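Local coordinates for protein putative polyketide cyclase (Bacillus cereus, PDB 3K0Z) that is of unknown function but is a putative polyketide cyclase and probable lipoprotein with a SnoaL-like domain of the NTF2 clan, at residues E15-K20 and F43-D48; F63-L68 and T138-L143; I93-E98 and A109-T114. One frame throughout, in Å; residues are numbered along the deposited sequence.

Contact 1 of 3, residues E15-K20 and F43-D48; sequences EMPKPK and FYAFWD
Met-16 and Ala-45 bring the two backbones to 5.3 Å, CA to CA, where the extended, irregular segment 15-20 passes the side of the helical turn 43-48, whose own bonds run from Trp-47 N to Phe-43 O and from Asp-48 N to Tyr-44 O. Two side chains of the first segment converge on one methyl group. Met-16, a selenomethionine, approaches with its shaft: CG lies 3.7 Å from Ala-45 CB, while SE stays at 4.1 Å from Ala-45 CB. Its CG is anti to the carbonyl carbon (chi1 -69°), and the chain beyond is extended, which carries the selenium past the methyl instead of ending on it. Pro-17 meets the helix with the CG-CD side of its ring. Pro-17 CD comes within 3.6 Å of Ala-45 CA and 3.8 Å of Ala-45 CB, and Pro-17 CG lies 3.9 Å from Tyr-44 O, a carbonyl already used by Asp-48 N. The polar ends of this helical face turn to other partners: Tyr-44 OH bonds to Asp-128 and Asp-48 OD1 to the backbone N of Cys-95. Pro-17 O accepts from Gln-41 one turn earlier on the same helix. The loop before strand 22-24 is thus laid against helix 30-49, whose Tyr-44 packs on strand 93-103, consistent with the SnoaL-like fold. With 164 Å² buried and no hydrogen bond between the segments, the contact is small and apolar, held by van der Waals packing of Pro-17 and Met-16 on Ala-45.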
loop_
_atom_site.group_PDB
_atom_site.type_symbol
_atom_site.label_atom_id
_atom_site.label_comp_id
_atom_site.label_asym_id
_atom_site.label_seq_id
_atom_site.Cartn_x
_atom_site.Cartn_y
_atom_site.Cartn_z
ATOM N N GLU A 15 4.998 -3.818 -24.214
ATOM C CA GLU A 15 4.926 -2.388 -24.353
ATOM C C GLU A 15 4.088 -1.688 -23.254
ATOM O O GLU A 15 3.589 -0.595 -23.457
ATOM C CB GLU A 15 4.488 -2.014 -25.766
ATOM C CG GLU A 15 5.417 -2.630 -26.816
ATOM C CD GLU A 15 5.033 -2.242 -28.236
ATOM O OE1 GLU A 15 4.381 -1.183 -28.445
ATOM O OE2 GLU A 15 5.397 -3.007 -29.152
HETATM N N MSE A 16 4.012 -2.323 -22.098
HETATM C CA MSE A 16 3.362 -1.785 -20.912
HETATM C C MSE A 16 4.264 -2.181 -19.760
HETATM O O MSE A 16 5.086 -3.096 -19.903
HETATM C CB MSE A 16 1.968 -2.378 -20.731
HETATM C CG MSE A 16 1.038 -1.897 -21.784
HETATM SE SE MSE A 16 -0.726 -2.555 -21.406
HETATM C CE MSE A 16 -1.629 -2.100 -23.098
ATOM N N PRO A 17 4.167 -1.467 -18.641
ATOM C CA PRO A 17 5.011 -1.821 -17.502
ATOM C C PRO A 17 4.874 -3.281 -17.088
ATOM O O PRO A 17 3.740 -3.790 -17.019
ATOM C CB PRO A 17 4.512 -0.896 -16.405
ATOM C CG PRO A 17 4.048 0.329 -17.152
ATOM C CD PRO A 17 3.377 -0.252 -18.385
ATOM N N LYS A 18 6.020 -3.944 -16.900
ATOM C CA LYS A 18 6.079 -5.328 -16.480
ATOM C C LYS A 18 6.477 -5.422 -15.029
ATOM O O LYS A 18 7.441 -4.799 -14.579
ATOM C CB LYS A 18 7.007 -6.126 -17.373
ATOM C CG LYS A 18 6.427 -6.264 -18.785
ATOM C CD LYS A 18 7.327 -7.018 -19.691
ATOM C CE LYS A 18 6.801 -7.064 -21.104
ATOM N NZ LYS A 18 7.680 -8.012 -21.884
ATOM N N PRO A 19 5.707 -6.177 -14.259
ATOM C CA PRO A 19 6.086 -6.323 -12.854
ATOM C C PRO A 19 7.467 -6.921 -12.694
ATOM O O PRO A 19 7.800 -7.875 -13.388
ATOM C CB PRO A 19 5.044 -7.283 -12.310
ATOM C CG PRO A 19 3.849 -7.120 -13.253
ATOM C CD PRO A 19 4.485 -6.928 -14.594
ATOM N N LYS A 20 8.270 -6.345 -11.800
ATOM C CA LYS A 20 9.591 -6.838 -11.525
ATOM C C LYS A 20 9.534 -8.093 -10.655
ATOM O O LYS A 20 10.447 -8.919 -10.710
ATOM C CB LYS A 20 10.443 -5.773 -10.833
ATOM C CG LYS A 20 10.745 -4.586 -11.697
ATOM C CD LYS A 20 11.995 -3.851 -11.213
ATOM C CE LYS A 20 11.992 -2.409 -11.701
ATOM N NZ LYS A 20 11.389 -2.248 -13.063
ATOM N N PHE A 43 -3.466 -0.254 -16.320
ATOM C CA PHE A 43 -3.637 0.809 -15.371
ATOM C C PHE A 43 -2.304 1.542 -15.181
ATOM O O PHE A 43 -2.274 2.782 -15.225
ATOM C CB PHE A 43 -4.173 0.266 -14.024
ATOM C CG PHE A 43 -4.741 1.331 -13.095
ATOM C CD1 PHE A 43 -5.795 2.150 -13.495
ATOM C CD2 PHE A 43 -4.284 1.441 -11.785
ATOM C CE1 PHE A 43 -6.325 3.108 -12.612
ATOM C CE2 PHE A 43 -4.868 2.368 -10.900
ATOM C CZ PHE A 43 -5.867 3.186 -11.323
ATOM N N TYR A 44 -1.200 0.819 -14.994
ATOM C CA TYR A 44 0.097 1.520 -14.853
ATOM C C TYR A 44 0.665 2.028 -16.198
ATOM O O TYR A 44 1.418 3.003 -16.188
ATOM C CB TYR A 44 1.099 0.782 -13.938
ATOM C CG TYR A 44 0.404 0.603 -12.612
ATOM C CD1 TYR A 44 0.133 1.701 -11.804
ATOM C CD2 TYR A 44 -0.112 -0.624 -12.244
ATOM C CE1 TYR A 44 -0.648 1.596 -10.651
ATOM C CE2 TYR A 44 -0.857 -0.756 -11.061
ATOM C CZ TYR A 44 -1.116 0.364 -10.282
ATOM O OH TYR A 44 -1.875 0.241 -9.159
ATOM N N ALA A 45 0.288 1.425 -17.325
ATOM C CA ALA A 45 0.560 2.040 -18.656
ATOM C C ALA A 45 -0.098 3.427 -18.753
ATOM O O ALA A 45 0.497 4.361 -19.264
ATOM C CB ALA A 45 0.110 1.146 -19.819
ATOM N N PHE A 46 -1.329 3.545 -18.262
ATOM C CA PHE A 46 -1.998 4.810 -18.291
ATOM C C PHE A 46 -1.237 5.809 -17.412
ATOM O O PHE A 46 -0.935 6.918 -17.837
ATOM C CB PHE A 46 -3.440 4.694 -17.831
ATOM C CG PHE A 46 -4.067 6.024 -17.643
ATOM C CD1 PHE A 46 -4.336 6.831 -18.744
ATOM C CD2 PHE A 46 -4.300 6.518 -16.377
ATOM C CE1 PHE A 46 -4.876 8.111 -18.573
ATOM C CE2 PHE A 46 -4.845 7.778 -16.190
ATOM C CZ PHE A 46 -5.123 8.581 -17.279
ATOM N N TRP A 47 -0.916 5.428 -16.182
ATOM C CA TRP A 47 -0.162 6.359 -15.335
ATOM C C TRP A 47 1.192 6.695 -15.941
ATOM O O TRP A 47 1.671 7.820 -15.761
ATOM C CB TRP A 47 0.002 5.828 -13.936
ATOM C CG TRP A 47 -1.312 5.755 -13.164
ATOM C CD1 TRP A 47 -1.893 4.638 -12.651
ATOM C CD2 TRP A 47 -2.202 6.857 -12.839
ATOM N NE1 TRP A 47 -3.070 4.967 -12.018
ATOM C CE2 TRP A 47 -3.293 6.316 -12.141
ATOM C CE3 TRP A 47 -2.162 8.240 -13.065
ATOM C CZ2 TRP A 47 -4.336 7.111 -11.633
ATOM C CZ3 TRP A 47 -3.219 9.041 -12.588
ATOM C CH2 TRP A 47 -4.294 8.459 -11.887
ATOM N N ASP A 48 1.814 5.752 -16.659
ATOM C CA ASP A 48 3.111 6.044 -17.273
ATOM C C ASP A 48 2.986 6.962 -18.492
ATOM O O ASP A 48 3.864 7.783 -18.728
ATOM C CB ASP A 48 3.787 4.743 -17.637
ATOM C CG ASP A 48 5.234 4.922 -18.123
ATOM O OD1 ASP A 48 6.058 5.592 -17.472
ATOM O OD2 ASP A 48 5.539 4.391 -19.183
#

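Contact 2 of 3, residues F63-L68 and T138-L143; sequences FFDHTL and TEDWHL
Two histidines, one from each segment, each give their NE2 proton to a carboxylate of the opposite segment. His-66 NE2 reaches Glu-139 OE1 at 2.7 Å; the oxygen lies in the ring plane, but the ring meets it from above the carboxylate plane, 59° out of it. His-142 NE2 donates to Asp-65 OD2 at 2.6 Å, on the syn side, and the same OD2 has a long, weak ion pair with Arg-72. Asp-65 points there because its CG is anti to the backbone N (chi1 -178°), and its OD1 accepts from Thr-67 N, closing an Asx turn just past the short parallel pairing of 63-65 with 138-143. There Phe-64 receives Asp-140 N on its O and gives its N to Thr-138 O; His-66 N continues to Asp-140 O at 2.9 Å. The turn presents Thr-67 OG1 to His-142 N, 2.9 Å away. His-66 also lies on the indole of Trp-141 in an offset stack, planes 12° apart and centroids 4.4 Å, with its CB over the same ring; Arg-110 of the second subunit adds a cation-pi contact to that indole. Asp-140 OD1 sits 3.5 Å from Asp-65 OD1 and 3.3 Å from Phe-63 CZ. In the mixed sheet of this SnoaL-like fold, edge strand 63-65 is thus joined to strand 136-144 by two His-carboxylate bonds as well as by parallel backbone pairing.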
loop_
_atom_site.group_PDB
_atom_site.type_symbol
_atom_site.label_atom_id
_atom_site.label_comp_id
_atom_site.label_asym_id
_atom_site.label_seq_id
_atom_site.Cartn_x
_atom_site.Cartn_y
_atom_site.Cartn_z
ATOM N N PHE A 63 -16.082 3.300 -12.018
ATOM C CA PHE A 63 -14.866 3.236 -11.190
ATOM C C PHE A 63 -14.880 4.236 -10.030
ATOM O O PHE A 63 -15.222 5.399 -10.227
ATOM C CB PHE A 63 -13.645 3.485 -12.065
ATOM C CG PHE A 63 -12.369 3.707 -11.284
ATOM C CD1 PHE A 63 -11.635 2.647 -10.790
ATOM C CD2 PHE A 63 -11.930 4.985 -11.007
ATOM C CE1 PHE A 63 -10.443 2.878 -10.044
ATOM C CE2 PHE A 63 -10.752 5.219 -10.247
ATOM C CZ PHE A 63 -10.039 4.168 -9.774
ATOM N N PHE A 64 -14.505 3.782 -8.836
ATOM C CA PHE A 64 -14.602 4.596 -7.638
ATOM C C PHE A 64 -13.304 4.501 -6.803
ATOM O O PHE A 64 -12.837 3.399 -6.426
ATOM C CB PHE A 64 -15.814 4.140 -6.824
ATOM C CG PHE A 64 -16.151 5.051 -5.699
ATOM C CD1 PHE A 64 -15.525 4.927 -4.485
ATOM C CD2 PHE A 64 -17.092 6.029 -5.856
ATOM C CE1 PHE A 64 -15.821 5.778 -3.450
ATOM C CE2 PHE A 64 -17.389 6.880 -4.821
ATOM C CZ PHE A 64 -16.748 6.749 -3.625
ATOM N N ASP A 65 -12.708 5.658 -6.565
ATOM C CA ASP A 65 -11.506 5.772 -5.749
ATOM C C ASP A 65 -11.966 6.026 -4.314
ATOM O O ASP A 65 -12.583 7.062 -4.000
ATOM C CB ASP A 65 -10.620 6.917 -6.293
ATOM C CG ASP A 65 -9.320 7.079 -5.538
ATOM O OD1 ASP A 65 -9.184 6.412 -4.504
ATOM O OD2 ASP A 65 -8.441 7.875 -5.986
ATOM N N HIS A 66 -11.695 5.067 -3.440
ATOM C CA HIS A 66 -11.989 5.219 -2.030
ATOM C C HIS A 66 -11.054 6.134 -1.278
ATOM O O HIS A 66 -11.333 6.451 -0.129
ATOM C CB HIS A 66 -11.958 3.851 -1.348
ATOM C CG HIS A 66 -13.034 2.945 -1.827
ATOM N ND1 HIS A 66 -14.332 3.070 -1.403
ATOM C CD2 HIS A 66 -13.021 1.932 -2.719
ATOM C CE1 HIS A 66 -15.073 2.157 -2.002
ATOM N NE2 HIS A 66 -14.303 1.453 -2.806
ATOM N N THR A 67 -9.945 6.550 -1.895
ATOM C CA THR A 67 -8.927 7.329 -1.193
ATOM C C THR A 67 -8.490 8.499 -2.099
ATOM O O THR A 67 -7.343 8.619 -2.493
ATOM C CB THR A 67 -7.754 6.403 -0.876
ATOM O OG1 THR A 67 -7.308 5.792 -2.090
ATOM C CG2 THR A 67 -8.138 5.272 0.125
ATOM N N LEU A 68 -9.439 9.375 -2.389
ATOM C CA LEU A 68 -9.304 10.334 -3.461
ATOM C C LEU A 68 -8.428 11.462 -2.982
ATOM O O LEU A 68 -8.760 12.061 -1.978
ATOM C CB LEU A 68 -10.719 10.779 -3.816
ATOM C CG LEU A 68 -11.108 11.437 -5.106
ATOM C CD1 LEU A 68 -10.756 10.555 -6.357
ATOM C CD2 LEU A 68 -12.607 11.767 -4.978
ATOM N N THR A 138 -12.764 -2.104 -10.621
ATOM C CA THR A 138 -14.008 -1.435 -10.241
ATOM C C THR A 138 -13.801 -0.324 -9.197
ATOM O O THR A 138 -14.558 0.649 -9.141
ATOM C CB THR A 138 -15.011 -2.420 -9.709
ATOM O OG1 THR A 138 -14.527 -2.995 -8.492
ATOM C CG2 THR A 138 -15.323 -3.492 -10.762
ATOM N N GLU A 139 -12.794 -0.490 -8.352
ATOM C CA GLU A 139 -12.537 0.465 -7.279
ATOM C C GLU A 139 -11.091 0.294 -6.761
ATOM O O GLU A 139 -10.418 -0.711 -7.039
ATOM C CB GLU A 139 -13.555 0.306 -6.128
ATOM C CG GLU A 139 -13.597 -1.074 -5.533
ATOM C CD GLU A 139 -14.769 -1.326 -4.556
ATOM O OE1 GLU A 139 -15.526 -0.428 -4.221
ATOM O OE2 GLU A 139 -14.898 -2.443 -4.079
ATOM N N ASP A 140 -10.594 1.301 -6.046
ATOM C CA ASP A 140 -9.280 1.174 -5.494
ATOM C C ASP A 140 -9.082 1.985 -4.237
ATOM O O ASP A 140 -9.909 2.833 -3.876
ATOM C CB ASP A 140 -8.184 1.410 -6.549
ATOM C CG ASP A 140 -7.991 2.881 -6.917
ATOM O OD1 ASP A 140 -8.898 3.661 -6.673
ATOM O OD2 ASP A 140 -6.911 3.257 -7.449
ATOM N N TRP A 141 -7.968 1.673 -3.595
ATOM C CA TRP A 141 -7.448 2.316 -2.395
ATOM C C TRP A 141 -5.967 2.451 -2.662
ATOM O O TRP A 141 -5.280 1.462 -2.901
ATOM C CB TRP A 141 -7.648 1.449 -1.153
ATOM C CG TRP A 141 -9.041 1.063 -0.850
ATOM C CD1 TRP A 141 -9.863 1.614 0.104
ATOM C CD2 TRP A 141 -9.774 -0.056 -1.402
ATOM N NE1 TRP A 141 -11.035 0.933 0.141
ATOM C CE2 TRP A 141 -11.010 -0.093 -0.767
ATOM C CE3 TRP A 141 -9.480 -1.028 -2.352
ATOM C CZ2 TRP A 141 -12.000 -1.043 -1.091
ATOM C CZ3 TRP A 141 -10.454 -1.979 -2.670
ATOM C CH2 TRP A 141 -11.705 -1.956 -2.057
ATOM N N HIS A 142 -5.437 3.667 -2.589
ATOM C CA HIS A 142 -4.063 3.856 -2.985
ATOM C C HIS A 142 -3.441 5.004 -2.224
ATOM O O HIS A 142 -4.135 5.891 -1.675
ATOM C CB HIS A 142 -4.025 4.144 -4.491
ATOM C CG HIS A 142 -4.684 5.430 -4.872
ATOM N ND1 HIS A 142 -3.978 6.597 -5.070
ATOM C CD2 HIS A 142 -5.990 5.738 -5.066
ATOM C CE1 HIS A 142 -4.816 7.562 -5.401
ATOM N NE2 HIS A 142 -6.045 7.070 -5.396
ATOM N N LEU A 143 -2.120 4.995 -2.196
ATOM C CA LEU A 143 -1.358 6.066 -1.509
ATOM C C LEU A 143 -0.027 6.272 -2.211
ATOM O O LEU A 143 0.668 5.295 -2.519
ATOM C CB LEU A 143 -1.159 5.615 -0.069
ATOM C CG LEU A 143 -1.002 6.581 1.068
ATOM C CD1 LEU A 143 -1.939 7.804 0.987
ATOM C CD2 LEU A 143 -1.216 5.744 2.354
HETATM O O HOH W 1 -4.680 8.652 -1.655
#

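Contact 3 of 3, residues I93-E98 and A109-T114; sequences IHCEIE and ARLSFT
Backbone hydrogen bonds between His-94 and Thr-114 and between Glu-96 and Ser-112 define two hydrogen-bonded pairs of an antiparallel hairpin, with the segment axes 4.6 Å apart and their directions at 145°. The central pair is nearly straight: Glu-96 N to Ser-112 O has an N-H...O angle of 168°, and Ser-112 N returns to Glu-96 O. At one end His-94 N to Thr-114 O is weak, whereas Glu-98 N meets Arg-110 O at 2.7 Å.

The polar side chains of His-94, Glu-96, Ser-112 and Thr-114 share one face. Ser-112 OG donates to Glu-98 OE2 across 2.5 Å, on the anti side of the carboxylate; the Ser-112 chi1 of 49° sets the hydroxyl between the backbone N and carbonyl carbon. One water joins the same OG to Glu-96 OE1, while Glu-96 OE2 forms a salt bridge with Lys-20. Another water joins Glu-98 OE1 to Arg-110 NH2, and a third links His-94 O with Thr-114 OG1. Glu-98 CB lies over one face of the Arg-110 guanidinium, 3.4 Å from NH1, so the arginine meets aliphatic carbon directly and the carboxylate through water. Arg-110 also packs on Ile-129 of the second subunit.

Apolar contacts occupy the other face. Cys-95 SG is 4.2 Å from the Phe-113 ring centroid, oblique to its normal, and Cys-95 CB is 3.7 Å from Phe-113 CE1. The Ile-97 and Leu-111 side chains lie side by side, pointing the same way, with Ile-97 CG1 4.0 Å from Leu-111 CD1.

The hairpin is therefore two-sided: a hydrated face on which Glu-98 is tied to Ser-112 directly and to Arg-110 by water, and an apolar face, of which Ile-97 and Leu-111 pack on Tyr-44 of helix 30-49 and Phe-113 meets Phe-124.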
loop_
_atom_site.group_PDB
_atom_site.type_symbol
_atom_site.label_atom_id
_atom_site.label_comp_id
_atom_site.label_asym_id
_atom_site.label_seq_id
_atom_site.Cartn_x
_atom_site.Cartn_y
_atom_site.Cartn_z
ATOM N N ILE A 93 8.401 12.162 -16.155
ATOM C CA ILE A 93 7.976 11.211 -15.146
ATOM C C ILE A 93 7.707 9.838 -15.791
ATOM O O ILE A 93 7.231 9.774 -16.917
ATOM C CB ILE A 93 6.663 11.699 -14.420
ATOM C CG1 ILE A 93 6.445 10.897 -13.129
ATOM C CG2 ILE A 93 5.426 11.658 -15.396
ATOM C CD1 ILE A 93 7.512 11.139 -12.037
ATOM N N HIS A 94 8.008 8.770 -15.037
ATOM C CA HIS A 94 7.944 7.389 -15.505
ATOM C C HIS A 94 7.487 6.509 -14.358
ATOM O O HIS A 94 7.945 6.702 -13.210
ATOM C CB HIS A 94 9.355 6.989 -15.970
ATOM C CG HIS A 94 9.932 7.958 -16.961
ATOM N ND1 HIS A 94 9.653 7.887 -18.307
ATOM C CD2 HIS A 94 10.694 9.064 -16.791
ATOM C CE1 HIS A 94 10.249 8.888 -18.929
ATOM N NE2 HIS A 94 10.883 9.620 -18.031
ATOM N N CYS A 95 6.641 5.527 -14.668
ATOM C CA CYS A 95 6.051 4.623 -13.665
ATOM C C CYS A 95 6.453 3.174 -13.963
ATOM O O CYS A 95 6.306 2.750 -15.098
ATOM C CB CYS A 95 4.529 4.751 -13.747
ATOM S SG CYS A 95 3.644 3.640 -12.630
ATOM N N GLU A 96 6.946 2.451 -12.946
ATOM C CA GLU A 96 7.290 1.037 -13.033
ATOM C C GLU A 96 6.594 0.252 -11.918
ATOM O O GLU A 96 6.347 0.791 -10.844
ATOM C CB GLU A 96 8.785 0.885 -12.912
ATOM C CG GLU A 96 9.542 1.398 -14.106
ATOM C CD GLU A 96 10.988 0.809 -14.152
ATOM O OE1 GLU A 96 11.783 1.022 -13.214
ATOM O OE2 GLU A 96 11.299 0.088 -15.124
ATOM N N ILE A 97 6.232 -0.993 -12.202
ATOM C CA ILE A 97 5.619 -1.877 -11.234
ATOM C C ILE A 97 6.735 -2.709 -10.555
ATOM O O ILE A 97 7.410 -3.570 -11.194
ATOM C CB ILE A 97 4.571 -2.855 -11.919
ATOM C CG1 ILE A 97 3.496 -2.105 -12.722
ATOM C CG2 ILE A 97 3.950 -3.845 -10.868
ATOM C CD1 ILE A 97 2.607 -3.049 -13.607
ATOM N N GLU A 98 6.972 -2.415 -9.286
ATOM C CA GLU A 98 7.937 -3.160 -8.517
ATOM C C GLU A 98 7.446 -4.522 -8.052
ATOM O O GLU A 98 8.214 -5.495 -8.038
ATOM C CB GLU A 98 8.437 -2.371 -7.319
ATOM C CG GLU A 98 9.071 -1.037 -7.671
ATOM C CD GLU A 98 10.359 -1.183 -8.452
ATOM O OE1 GLU A 98 11.120 -2.115 -8.159
ATOM O OE2 GLU A 98 10.603 -0.389 -9.372
ATOM N N ALA A 109 -0.445 -3.515 -5.936
ATOM C CA ALA A 109 0.697 -3.081 -6.728
ATOM C C ALA A 109 1.570 -2.151 -5.915
ATOM O O ALA A 109 1.036 -1.233 -5.247
ATOM C CB ALA A 109 0.235 -2.347 -8.061
ATOM N N ARG A 110 2.890 -2.362 -5.990
ATOM C CA ARG A 110 3.834 -1.426 -5.438
ATOM C C ARG A 110 4.548 -0.778 -6.619
ATOM O O ARG A 110 5.180 -1.474 -7.444
ATOM C CB ARG A 110 4.842 -2.113 -4.511
ATOM C CG ARG A 110 5.894 -1.210 -3.938
ATOM C CD ARG A 110 6.720 -1.893 -2.805
ATOM N NE ARG A 110 7.535 -3.021 -3.249
ATOM C CZ ARG A 110 8.728 -2.919 -3.812
ATOM N NH1 ARG A 110 9.248 -1.745 -4.093
ATOM N NH2 ARG A 110 9.391 -4.021 -4.137
ATOM N N LEU A 111 4.482 0.535 -6.674
ATOM C CA LEU A 111 5.001 1.315 -7.805
ATOM C C LEU A 111 6.216 2.160 -7.482
ATOM O O LEU A 111 6.435 2.512 -6.312
ATOM C CB LEU A 111 3.903 2.248 -8.318
ATOM C CG LEU A 111 2.561 1.650 -8.807
ATOM C CD1 LEU A 111 2.721 0.337 -9.710
ATOM C CD2 LEU A 111 1.528 1.446 -7.668
ATOM N N SER A 112 7.056 2.411 -8.500
ATOM C CA SER A 112 8.145 3.379 -8.387
ATOM C C SER A 112 7.898 4.439 -9.465
ATOM O O SER A 112 7.531 4.100 -10.600
ATOM C CB SER A 112 9.532 2.725 -8.524
ATOM O OG SER A 112 9.568 1.888 -9.659
ATOM N N PHE A 113 7.988 5.706 -9.075
ATOM C CA PHE A 113 7.851 6.832 -9.989
ATOM C C PHE A 113 9.180 7.562 -9.982
ATOM O O PHE A 113 9.657 7.983 -8.909
ATOM C CB PHE A 113 6.766 7.795 -9.521
ATOM C CG PHE A 113 5.379 7.291 -9.726
ATOM C CD1 PHE A 113 4.708 7.529 -10.933
ATOM C CD2 PHE A 113 4.729 6.595 -8.717
ATOM C CE1 PHE A 113 3.417 7.052 -11.124
ATOM C CE2 PHE A 113 3.422 6.122 -8.898
ATOM C CZ PHE A 113 2.782 6.337 -10.114
ATOM N N THR A 114 9.776 7.738 -11.157
ATOM C CA THR A 114 11.073 8.373 -11.266
ATOM C C THR A 114 11.088 9.397 -12.396
ATOM O O THR A 114 10.329 9.305 -13.367
ATOM C CB THR A 114 12.198 7.345 -11.526
ATOM O OG1 THR A 114 11.919 6.679 -12.745
ATOM C CG2 THR A 114 12.248 6.303 -10.427
HETATM O O HOH W 2 10.176 4.913 -12.649
HETATM O O HOH W 3 11.360 2.937 -11.622
HETATM O O HOH W 4 11.600 -3.829 -6.006
#

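Overall arrangement
From the N terminus, contact 1 closes first, where helix 30-49 returns to the loop before strand 22-24. Contact 2 opens only afterwards, at strand 63-65, and closes at strand 136-144; contact 3, the hairpin 93-103/106-117, both opens and closes within that span. Contacts 1 and 3 are neighbours, their centres about 8 Å apart, joined by probable hydrogen bonds from Asp-48 OD1 to Cys-95 N and Lys-20 N to Ile-97 O; together they tie loop, helix and hairpin. Contact 2, its centre about 18 Å from either, secures the sheet edge and meets contact 1 where Phe-43 CZ packs on Asp-140 OD2. Contacts 2 and 3 share one mixed sheet, consistent with an NTF2-like cone.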